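Local coordinates for PrgX (Enterococcus faecalis, PDB 2AWI), which serves as the receptor for the peptide sex pheromone cCF10 and as a repressor that probably binds DNA in the control of conjugation, at residues 5-10 with 63-68; 13-18 with 54-59. The protein carries 1 engineered substitution. All blocks are in the same frame, centred on the assembly; numbering follows the deposited sequence.

Contact 1 of 2, residues 5-10 with 63-68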
ATOM      1  N   GLY A   5      28.883  49.292  -0.096  1.00 39.48           N
ATOM      2  CA  GLY A   5      28.504  50.540  -0.732  1.00 38.95           C
ATOM      3  C   GLY A   5      28.056  50.354  -2.168  1.00 38.49           C
ATOM      4  O   GLY A   5      27.054  50.929  -2.597  1.00 39.48           O
ATOM      5  N   SER A   6      28.790  49.546  -2.922  1.00 35.67           N
ATOM      6  CA  SER A   6      28.437  49.323  -4.316  1.00 34.91           C
ATOM      7  C   SER A   6      27.090  48.615  -4.423  1.00 33.71           C
ATOM      8  O   SER A   6      26.335  48.836  -5.373  1.00 32.56           O
ATOM      9  CB  SER A   6      29.520  48.504  -5.021  1.00 41.38           C
ATOM     10  OG  SER A   6      29.397  47.137  -4.700  1.00 40.22           O
ATOM     11  N   VAL A   7      26.782  47.764  -3.449  1.00 36.12           N
ATOM     12  CA  VAL A   7      25.502  47.070  -3.458  1.00 34.42           C
ATOM     13  C   VAL A   7      24.385  48.080  -3.180  1.00 35.90           C
ATOM     14  O   VAL A   7      23.323  48.023  -3.805  1.00 35.71           O
ATOM     15  CB  VAL A   7      25.467  45.929  -2.409  1.00 32.26           C
ATOM     16  CG1 VAL A   7      24.038  45.432  -2.219  1.00 30.49           C
ATOM     17  CG2 VAL A   7      26.355  44.769  -2.879  1.00 31.21           C
ATOM     18  N   LEU A   8      24.630  49.005  -2.252  1.00 29.04           N
ATOM     19  CA  LEU A   8      23.648  50.040  -1.932  1.00 28.81           C
ATOM     20  C   LEU A   8      23.358  50.884  -3.181  1.00 29.86           C
ATOM     21  O   LEU A   8      22.212  51.265  -3.434  1.00 29.10           O
ATOM     22  CB  LEU A   8      24.159  50.950  -0.810  1.00 29.36           C
ATOM     23  CG  LEU A   8      24.211  50.361   0.604  1.00 28.87           C
ATOM     24  CD1 LEU A   8      24.739  51.411   1.559  1.00 28.60           C
ATOM     25  CD2 LEU A   8      22.822  49.904   1.041  1.00 16.98           C
ATOM     26  N   LYS A   9      24.400  51.164  -3.965  1.00 29.61           N
ATOM     27  CA  LYS A   9      24.243  51.946  -5.187  1.00 30.27           C
ATOM     28  C   LYS A   9      23.391  51.181  -6.198  1.00 30.79           C
ATOM     29  O   LYS A   9      22.440  51.724  -6.762  1.00 29.79           O
ATOM     30  CB  LYS A   9      25.613  52.254  -5.785  1.00 37.00           C
ATOM     31  CG  LYS A   9      25.580  53.104  -7.040  1.00 41.45           C
ATOM     32  CD  LYS A   9      26.993  53.473  -7.471  1.00 41.50           C
ATOM     33  CE  LYS A   9      26.990  54.427  -8.651  1.00 44.68           C
ATOM     34  NZ  LYS A   9      28.370  54.832  -9.035  1.00 49.81           N
ATOM     35  N   GLN A  10      23.741  49.915  -6.420  1.00 30.70           N
ATOM     36  CA  GLN A  10      23.003  49.063  -7.345  1.00 32.46           C
ATOM     37  C   GLN A  10      21.515  49.056  -6.988  1.00 28.87           C
ATOM     38  O   GLN A  10      20.660  49.310  -7.836  1.00 30.14           O
ATOM     39  CB  GLN A  10      23.530  47.624  -7.286  1.00 61.67           C
ATOM     40  CG  GLN A  10      22.613  46.612  -7.975  1.00 64.35           C
ATOM     41  CD  GLN A  10      22.647  45.221  -7.345  1.00 71.30           C
ATOM     42  OE1 GLN A  10      21.809  44.369  -7.656  1.00 68.26           O
ATOM     43  NE2 GLN A  10      23.612  44.987  -6.461  1.00 73.34           N
ATOM     44  N   ASN A  63      24.444  39.648   2.439  1.00 28.99           N
ATOM     45  CA  ASN A  63      24.782  38.515   1.592  1.00 29.73           C
ATOM     46  C   ASN A  63      25.191  38.982   0.202  1.00 30.90           C
ATOM     47  O   ASN A  63      26.216  38.557  -0.316  1.00 30.98           O
ATOM     48  CB  ASN A  63      23.599  37.547   1.495  1.00 27.30           C
ATOM     49  CG  ASN A  63      23.521  36.598   2.675  1.00 29.60           C
ATOM     50  OD1 ASN A  63      24.270  35.631   2.754  1.00 37.29           O
ATOM     51  ND2 ASN A  63      22.615  36.874   3.604  1.00 36.57           N
ATOM     52  N   ARG A  64      24.391  39.855  -0.404  1.00 27.44           N
ATOM     53  CA  ARG A  64      24.711  40.356  -1.739  1.00 28.41           C
ATOM     54  C   ARG A  64      26.084  41.012  -1.762  1.00 31.86           C
ATOM     55  O   ARG A  64      26.772  40.999  -2.785  1.00 32.53           O
ATOM     56  CB  ARG A  64      23.644  41.351  -2.205  1.00 25.86           C
ATOM     57  CG  ARG A  64      22.378  40.690  -2.730  1.00 23.28           C
ATOM     58  CD  ARG A  64      21.235  41.680  -2.831  1.00 23.20           C
ATOM     59  NE  ARG A  64      20.003  41.034  -3.267  1.00 27.76           N
ATOM     60  CZ  ARG A  64      19.792  40.591  -4.499  1.00 26.08           C
ATOM     61  NH1 ARG A  64      20.727  40.735  -5.424  1.00 26.78           N
ATOM     62  NH2 ARG A  64      18.651  39.985  -4.799  1.00 25.60           N
ATOM     63  N   ALA A  65      26.479  41.577  -0.627  1.00 33.96           N
ATOM     64  CA  ALA A  65      27.773  42.240  -0.499  1.00 35.96           C
ATOM     65  C   ALA A  65      28.923  41.242  -0.410  1.00 39.18           C
ATOM     66  O   ALA A  65      30.086  41.639  -0.384  1.00 42.07           O
ATOM     67  CB  ALA A  65      27.782  43.145   0.728  1.00 30.60           C
ATOM     68  N   GLY A  66      28.607  39.953  -0.339  1.00 50.58           N
ATOM     69  CA  GLY A  66      29.662  38.957  -0.285  1.00 55.58           C
ATOM     70  C   GLY A  66      29.789  38.069   0.941  1.00 59.31           C
ATOM     71  O   GLY A  66      30.762  37.321   1.049  1.00 58.11           O
HETATM   72  N   MSE A  67      28.833  38.131   1.865  1.00 62.22           N
HETATM   73  CA  MSE A  67      28.904  37.291   3.058  1.00 68.17           C
HETATM   74  C   MSE A  67      28.398  35.871   2.816  1.00 65.24           C
HETATM   75  O   MSE A  67      28.067  35.142   3.757  1.00 63.36           O
HETATM   76  CB  MSE A  67      28.131  37.930   4.209  1.00 71.35           C
HETATM   77  CG  MSE A  67      28.749  39.227   4.681  1.00 80.07           C
HETATM   78 SE   MSE A  67      28.412  39.563   6.546  1.00 86.79          SE
HETATM   79  CE  MSE A  67      29.868  38.530   7.302  1.00 82.43           C
ATOM     80  N   ASN A  68      28.357  35.483   1.544  1.00 85.80           N
ATOM     81  CA  ASN A  68      27.911  34.155   1.144  1.00 85.80           C
ATOM     82  C   ASN A  68      29.028  33.363   0.460  1.00 85.80           C
ATOM     83  O   ASN A  68      29.175  32.167   0.783  1.00 85.80           O
ATOM     84  CB  ASN A  68      26.689  34.255   0.218  1.00 67.43           C
ATOM     85  CG  ASN A  68      26.922  35.161  -0.987  1.00 68.36           C
ATOM     86  OD1 ASN A  68      26.103  35.208  -1.907  1.00 64.65           O
ATOM     87  ND2 ASN A  68      28.035  35.887  -0.984  1.00 67.68           N
TER
HETATM   88  O   HOH W   1      23.395  41.998  -6.113  1.00 59.04           O
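Val7 carries the apolar part of this contact with both its methyls, against Arg64 and Ala65. Its CG2 points at the backbone, 3.8 Å from Ala65 CA and equally near the carbonyl O of Arg64. Its CG1 is anti to the backbone N (chi1 167°) and rests 4.1 Å from Arg64 CB, where the two side chains cross at about a right angle. Ala65 adds its methyl, with CB 4.2 Å from Val7 CG2. Helix 4-14 and helix 58-67, the first and fifth of the chain, run nearly antiparallel here, at 167° with segment axes 9.2 Å apart. Both belong to the N-terminal helical domain, which carries the helix-turn-helix family. Ile61, one turn earlier on helix 58-67, also packs on Val7.

The polar part is bridged by water. No direct hydrogen bond joins the segments. Water 1 accepts from Gln10 NE2 at 3.0 Å and from Arg64 NH1 at 3.0 Å, lying in the guanidinium plane at its edge. Arg64 is extended from CG to NE, which carries its charged end along to Gln10. Its NE forms a salt bridge with Glu60, and Phe182 of the second subunit packs on Arg64.

Contact 2 of 2, residues 13-18 with 54-59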
ATOM      1  N   GLN A  13      19.745  52.629  -7.186  1.00 30.89           N
ATOM      2  CA  GLN A  13      19.431  53.031  -8.556  1.00 26.75           C
ATOM      3  C   GLN A  13      18.392  52.139  -9.222  1.00 25.75           C
ATOM      4  O   GLN A  13      17.643  52.599 -10.076  1.00 26.11           O
ATOM      5  CB  GLN A  13      20.707  53.096  -9.402  1.00 31.72           C
ATOM      6  CG  GLN A  13      21.712  54.094  -8.853  1.00 34.30           C
ATOM      7  CD  GLN A  13      22.871  54.335  -9.784  1.00 34.28           C
ATOM      8  OE1 GLN A  13      23.462  53.396 -10.311  1.00 42.43           O
ATOM      9  NE2 GLN A  13      23.213  55.600  -9.985  1.00 38.63           N
ATOM     10  N   GLU A  14      18.339  50.866  -8.842  1.00 15.52           N
ATOM     11  CA  GLU A  14      17.342  49.959  -9.413  1.00 16.36           C
ATOM     12  C   GLU A  14      15.943  50.357  -8.955  1.00 21.48           C
ATOM     13  O   GLU A  14      14.960  50.143  -9.666  1.00 24.68           O
ATOM     14  CB  GLU A  14      17.608  48.519  -8.973  1.00 19.89           C
ATOM     15  CG  GLU A  14      16.446  47.555  -9.228  1.00 16.03           C
ATOM     16  CD  GLU A  14      16.094  47.434 -10.694  1.00 21.11           C
ATOM     17  OE1 GLU A  14      17.017  47.540 -11.529  1.00 25.85           O
ATOM     18  OE2 GLU A  14      14.904  47.217 -11.016  1.00 25.68           O
ATOM     19  N   LEU A  15      15.860  50.914  -7.752  1.00 28.23           N
ATOM     20  CA  LEU A  15      14.581  51.333  -7.197  1.00 29.47           C
ATOM     21  C   LEU A  15      14.258  52.796  -7.499  1.00 31.24           C
ATOM     22  O   LEU A  15      13.225  53.311  -7.071  1.00 27.73           O
ATOM     23  CB  LEU A  15      14.569  51.085  -5.688  1.00 24.67           C
ATOM     24  CG  LEU A  15      14.731  49.611  -5.299  1.00 22.89           C
ATOM     25  CD1 LEU A  15      14.683  49.459  -3.789  1.00 18.57           C
ATOM     26  CD2 LEU A  15      13.624  48.791  -5.955  1.00 10.50           C
ATOM     27  N   ASN A  16      15.146  53.456  -8.241  1.00 35.50           N
ATOM     28  CA  ASN A  16      14.965  54.852  -8.625  1.00 36.37           C
ATOM     29  C   ASN A  16      15.111  55.872  -7.505  1.00 35.76           C
ATOM     30  O   ASN A  16      14.559  56.966  -7.594  1.00 34.62           O
ATOM     31  CB  ASN A  16      13.604  55.047  -9.290  1.00 36.46           C
ATOM     32  CG  ASN A  16      13.706  55.190 -10.783  1.00 51.44           C
ATOM     33  OD1 ASN A  16      14.083  54.251 -11.487  1.00 64.17           O
ATOM     34  ND2 ASN A  16      13.377  56.377 -11.284  1.00 57.07           N
ATOM     35  N   TYR A  17      15.844  55.524  -6.452  1.00 34.16           N
ATOM     36  CA  TYR A  17      16.058  56.453  -5.347  1.00 35.70           C
ATOM     37  C   TYR A  17      17.283  57.320  -5.631  1.00 36.60           C
ATOM     38  O   TYR A  17      18.228  56.886  -6.300  1.00 38.09           O
ATOM     39  CB  TYR A  17      16.284  55.704  -4.026  1.00 31.91           C
ATOM     40  CG  TYR A  17      15.048  55.065  -3.423  1.00 30.94           C
ATOM     41  CD1 TYR A  17      13.906  55.816  -3.152  1.00 40.57           C
ATOM     42  CD2 TYR A  17      15.032  53.706  -3.098  1.00 26.74           C
ATOM     43  CE1 TYR A  17      12.779  55.231  -2.569  1.00 35.46           C
ATOM     44  CE2 TYR A  17      13.912  53.112  -2.517  1.00 31.30           C
ATOM     45  CZ  TYR A  17      12.788  53.880  -2.253  1.00 33.48           C
ATOM     46  OH  TYR A  17      11.682  53.293  -1.680  1.00 29.99           O
ATOM     47  N   HIS A  18      17.264  58.547  -5.127  1.00 35.49           N
ATOM     48  CA  HIS A  18      18.393  59.446  -5.303  1.00 34.99           C
ATOM     49  C   HIS A  18      19.207  59.384  -4.024  1.00 34.04           C
ATOM     50  O   HIS A  18      18.708  58.937  -2.986  1.00 33.09           O
ATOM     51  CB  HIS A  18      17.913  60.875  -5.561  1.00 45.63           C
ATOM     52  CG  HIS A  18      17.191  61.039  -6.861  1.00 53.61           C
ATOM     53  ND1 HIS A  18      17.771  60.747  -8.078  1.00 60.52           N
ATOM     54  CD2 HIS A  18      15.929  61.446  -7.135  1.00 58.86           C
ATOM     55  CE1 HIS A  18      16.897  60.968  -9.044  1.00 65.91           C
ATOM     56  NE2 HIS A  18      15.772  61.394  -8.499  1.00 69.36           N
ATOM     57  N   LEU A  54      15.757  51.609   1.624  1.00 25.52           N
ATOM     58  CA  LEU A  54      15.624  50.893   0.356  1.00 22.57           C
ATOM     59  C   LEU A  54      14.460  49.896   0.363  1.00 22.04           C
ATOM     60  O   LEU A  54      13.943  49.539  -0.696  1.00 21.17           O
ATOM     61  CB  LEU A  54      16.922  50.146   0.036  1.00 21.62           C
ATOM     62  CG  LEU A  54      18.197  50.992  -0.085  1.00 24.40           C
ATOM     63  CD1 LEU A  54      19.412  50.079  -0.115  1.00 22.37           C
ATOM     64  CD2 LEU A  54      18.135  51.867  -1.347  1.00 16.44           C
ATOM     65  N   GLY A  55      14.055  49.437   1.549  1.00 22.07           N
ATOM     66  CA  GLY A  55      12.968  48.476   1.623  1.00 18.51           C
ATOM     67  C   GLY A  55      13.434  47.060   1.307  1.00 20.34           C
ATOM     68  O   GLY A  55      12.615  46.169   1.087  1.00 19.16           O
ATOM     69  N   VAL A  56      14.754  46.852   1.289  1.00 14.55           N
ATOM     70  CA  VAL A  56      15.332  45.545   0.998  1.00 14.51           C
ATOM     71  C   VAL A  56      15.929  45.001   2.284  1.00 17.22           C
ATOM     72  O   VAL A  56      16.696  45.681   2.955  1.00 21.01           O
ATOM     73  CB  VAL A  56      16.438  45.652  -0.087  1.00 19.47           C
ATOM     74  CG1 VAL A  56      17.063  44.280  -0.349  1.00 17.00           C
ATOM     75  CG2 VAL A  56      15.847  46.230  -1.356  1.00 13.34           C
ATOM     76  N   ASN A  57      15.574  43.768   2.620  1.00 22.62           N
ATOM     77  CA  ASN A  57      16.042  43.124   3.844  1.00 23.53           C
ATOM     78  C   ASN A  57      17.548  43.232   4.116  1.00 24.95           C
ATOM     79  O   ASN A  57      18.387  42.939   3.262  1.00 26.96           O
ATOM     80  CB  ASN A  57      15.576  41.664   3.846  1.00 17.36           C
ATOM     81  CG  ASN A  57      14.049  41.546   3.833  1.00 21.02           C
ATOM     82  OD1 ASN A  57      13.391  41.714   4.858  1.00 30.39           O
ATOM     83  ND2 ASN A  57      13.486  41.281   2.662  1.00 21.89           N
ATOM     84  N   PHE A  58      17.861  43.681   5.326  1.00 28.33           N
ATOM     85  CA  PHE A  58      19.226  43.868   5.809  1.00 28.94           C
ATOM     86  C   PHE A  58      20.152  42.673   5.546  1.00 30.99           C
ATOM     87  O   PHE A  58      21.266  42.851   5.055  1.00 34.13           O
ATOM     88  CB  PHE A  58      19.170  44.183   7.303  1.00 23.82           C
ATOM     89  CG  PHE A  58      20.507  44.429   7.932  1.00 31.70           C
ATOM     90  CD1 PHE A  58      21.271  45.528   7.573  1.00 28.82           C
ATOM     91  CD2 PHE A  58      20.987  43.581   8.929  1.00 37.75           C
ATOM     92  CE1 PHE A  58      22.492  45.788   8.200  1.00 36.94           C
ATOM     93  CE2 PHE A  58      22.207  43.834   9.560  1.00 38.33           C
ATOM     94  CZ  PHE A  58      22.958  44.939   9.194  1.00 33.05           C
ATOM     95  N   PHE A  59      19.709  41.458   5.866  1.00 22.21           N
ATOM     96  CA  PHE A  59      20.549  40.282   5.642  1.00 20.91           C
ATOM     97  C   PHE A  59      20.807  40.038   4.158  1.00 21.84           C
ATOM     98  O   PHE A  59      21.906  39.641   3.769  1.00 23.51           O
ATOM     99  CB  PHE A  59      19.913  39.026   6.256  1.00 29.83           C
ATOM    100  CG  PHE A  59      20.003  38.951   7.765  1.00 31.65           C
ATOM    101  CD1 PHE A  59      19.388  37.910   8.451  1.00 39.60           C
ATOM    102  CD2 PHE A  59      20.682  39.915   8.500  1.00 37.14           C
ATOM    103  CE1 PHE A  59      19.447  37.833   9.846  1.00 39.11           C
ATOM    104  CE2 PHE A  59      20.745  39.844   9.894  1.00 35.01           C
ATOM    105  CZ  PHE A  59      20.127  38.805  10.565  1.00 32.42           C
TER
HETATM  106  O   HOH W   2      11.633  50.438  -1.611  1.00 59.94           O
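Leu15 and Tyr17 both reach the C-terminal end of helix 44-54, where Leu54 is the last helical residue. Tyr17 can be followed outward from its backbone. Its CB points toward the 54-59 segment, and CG lies anti to the carbonyl carbon (chi1 -73°). The CD2-CE2 edge of the ring is then turned to Leu54. CD2 meets Leu54 CD2 at 4.0 Å, and the two side chains cross obliquely. One atom further, CE2 lies 4.0 Å from Leu54 O, which sits at the ring edge near its plane. At the tip, OH is 2.9 Å from water 2, which also lies in the ring plane. Water 2 donates to Leu54 O at 2.6 Å and so links the phenol to the carbonyl. OH also has a weak hydrogen bond to Thr105 O of the second subunit.

Leu15 comes to the same carbonyl with a methyl: CD1 is 3.2 Å from Leu54 O. The same methyl touches Val56 CG2 at 4.2 Å.

Both segments turn here. Asn16 has positive phi (71°) and ends helix 4-14 in a Schellman motif, and the residues on either side of it, Leu15 and Tyr17, both have CB toward the other segment. Gly55 also has positive phi (80°), a conformation that suits glycine, and ends helix 44-54 just after Leu54.

The Leu54 side chain runs on into the core of the helix-turn-helix region, against Ile11 and Arg12 of helix 4-14 and Leu22 of helix 19-23. Tyr17 packs on Leu22 too. The contact joins the turn after helix 4-14 to the end of helix 44-54 and the link that leads to helix 58-67.

In the fold
From the N terminus, the chain enters contact 1 on helix 4-14 and reaches contact 2 at the end of that helix. It then runs through helix 19-23, helix 29-36 and helix 44-54. Contact 2 closes this inner loop of 35 residues at the end of helix 44-54. Helix 58-67 follows, and contact 1 closes the outer loop of 52 residues near its end. Contact 2 is thus nested within contact 1. Their centres are about 11 Å apart, and they touch where Leu8 CD2 packs on Leu54 CD1 at 3.6 Å. Together they tie helix 4-14 to helix 44-54 and helix 58-67. Both also touch the second subunit.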